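Local atomic coordinates of 4-oxalocrotonase tautomerase isozyme (Methylibium petroleiphilum, PDB entry 4FDX), a protein that belongs to the tautomerase enzymes of the MIF clan and forms an assembly of six small chains built around a beta-alpha-beta unit. Residues Met5-Gly10 against Ile40-Leu45. Sequence-based numbering, arbitrary orientation.
Sequences MNLLEG and ILINEL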
# COMPACT_ATOMS: atom_id res chain seq x y z
N MET B 5 -2.67 -2.55 -8.31
CA MET B 5 -2.63 -1.67 -9.46
C MET B 5 -3.49 -0.46 -9.13
O MET B 5 -4.67 -0.57 -8.93
CB MET B 5 -3.10 -2.43 -10.69
CG MET B 5 -3.24 -1.38 -11.80
SD MET B 5 -3.30 -2.16 -13.44
CE MET B 5 -4.79 -3.03 -13.34
N ASN B 6 -2.85 0.72 -9.15
CA ASN B 6 -3.56 2.00 -8.90
C ASN B 6 -3.75 2.66 -10.28
O ASN B 6 -2.75 2.83 -11.03
CB ASN B 6 -2.66 2.87 -8.00
CG ASN B 6 -2.27 2.17 -6.69
OD1 ASN B 6 -3.01 2.16 -5.73
ND2 ASN B 6 -1.10 1.53 -6.67
N LEU B 7 -5.01 2.96 -10.58
CA LEU B 7 -5.46 3.46 -11.90
C LEU B 7 -6.29 4.64 -11.62
O LEU B 7 -7.07 4.61 -10.68
CB LEU B 7 -6.54 2.51 -12.60
CG LEU B 7 -6.22 1.09 -12.94
CD1 LEU B 7 -7.32 0.49 -13.77
CD2 LEU B 7 -4.99 1.20 -13.82
N LEU B 8 -6.28 5.63 -12.53
CA LEU B 8 -7.37 6.63 -12.52
C LEU B 8 -8.75 6.01 -12.83
O LEU B 8 -8.82 5.04 -13.63
CB LEU B 8 -7.14 7.75 -13.55
CG LEU B 8 -5.99 8.64 -13.31
CD1 LEU B 8 -5.86 9.60 -14.50
CD2 LEU B 8 -6.34 9.45 -12.08
N GLU B 9 -9.80 6.53 -12.22
CA GLU B 9 -11.26 6.17 -12.43
C GLU B 9 -11.64 6.25 -13.86
O GLU B 9 -11.03 6.98 -14.64
CB GLU B 9 -12.23 7.10 -11.68
CG GLU B 9 -12.30 6.88 -10.18
CD GLU B 9 -13.28 7.76 -9.47
OE1 GLU B 9 -13.77 8.73 -10.07
OE2 GLU B 9 -13.57 7.47 -8.28
N GLY B 10 -12.69 5.49 -14.20
CA GLY B 10 -13.32 5.70 -15.50
C GLY B 10 -13.17 4.62 -16.53
O GLY B 10 -13.91 4.65 -17.51
N ILE B 40 -4.37 -9.91 -7.87
CA ILE B 40 -4.27 -8.51 -8.21
C ILE B 40 -5.41 -7.78 -7.50
O ILE B 40 -6.62 -8.24 -7.50
CB ILE B 40 -4.46 -8.33 -9.76
CG1 ILE B 40 -3.36 -9.17 -10.47
CG2 ILE B 40 -4.31 -6.83 -10.06
CD1 ILE B 40 -3.38 -9.13 -11.96
N LEU B 41 -5.06 -6.61 -6.95
CA LEU B 41 -6.04 -5.75 -6.27
C LEU B 41 -6.01 -4.46 -7.10
O LEU B 41 -4.91 -3.93 -7.32
CB LEU B 41 -5.57 -5.39 -4.82
CG LEU B 41 -5.62 -6.56 -3.87
CD1 LEU B 41 -4.84 -7.83 -4.22
CD2 LEU B 41 -5.19 -6.01 -2.54
N ILE B 42 -7.16 -3.96 -7.50
CA ILE B 42 -7.23 -2.70 -8.29
C ILE B 42 -7.77 -1.63 -7.41
O ILE B 42 -8.85 -1.76 -6.74
CB ILE B 42 -8.15 -2.87 -9.50
CG1 ILE B 42 -7.52 -3.82 -10.51
CG2 ILE B 42 -8.36 -1.53 -10.14
CD1 ILE B 42 -8.53 -4.18 -11.64
N ASN B 43 -7.05 -0.53 -7.36
CA ASN B 43 -7.47 0.66 -6.60
C ASN B 43 -7.68 1.74 -7.60
O ASN B 43 -6.77 2.13 -8.27
CB ASN B 43 -6.41 1.04 -5.57
CG ASN B 43 -6.79 2.30 -4.82
OD1 ASN B 43 -7.92 2.42 -4.25
ND2 ASN B 43 -5.89 3.32 -4.88
N GLU B 44 -8.92 2.23 -7.69
CA GLU B 44 -9.22 3.37 -8.60
C GLU B 44 -9.11 4.66 -7.92
O GLU B 44 -9.55 4.83 -6.76
CB GLU B 44 -10.66 3.29 -9.13
CG GLU B 44 -10.92 2.15 -10.03
CD GLU B 44 -12.30 2.33 -10.69
OE1 GLU B 44 -13.28 2.41 -9.86
OE2 GLU B 44 -12.26 2.41 -11.93
N LEU B 45 -8.46 5.59 -8.57
CA LEU B 45 -8.25 6.90 -8.03
C LEU B 45 -9.12 7.93 -8.72
O LEU B 45 -9.13 8.07 -9.91
CB LEU B 45 -6.82 7.34 -8.30
CG LEU B 45 -5.72 6.50 -7.64
CD1 LEU B 45 -4.39 6.73 -8.36
CD2 LEU B 45 -5.66 6.74 -6.17
O HOH W 1 -10.69 2.80 -13.92
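Asn43 swings its CG anti to its own backbone N (chi1 177°), while Asn6 keeps CG beside its backbone N (chi1 -56°), and these different choices bring the two amides of neighbouring parallel strands together on one face of the sheet. ND2 of Asn43 gives a hydrogen bond of 3.2 Å to a lone pair of Asn6 OD1, with the amide planes turned 80° apart. The other end of the Asn6 amide, ND2, bonds to Ile2 O and Gln4 OE1 of a third subunit, so both ends of the group are held. Beneath the side chains runs regular parallel pairing: Met5 N reaches Leu41 O at 2.8 Å, Asn43 pairs through both its backbone groups, N donating to Met5 O and O accepting from Leu7 N, and Leu45 N closes on Leu7 O at 2.7 Å. This is the strand pair of a right-handed beta-alpha-beta crossover, as in other members of the tautomerase superfamily, with helix 13-31 packed over the face that carries Met5 and Ile42. There Met5 CE comes to 4.0 Å from Ile42 CG1, the two side chains lying side by side and pointing the same way. Past the strand end, Glu9 N still bonds to Leu45 O at 2.9 Å, approaching from above the carbonyl plane, and Glu9 CG lies 3.4 Å from the same oxygen. A water donates to Leu8 O and to Glu44 OE2, the latter at 2.6 Å; OE2 also forms a salt bridge with Lys16.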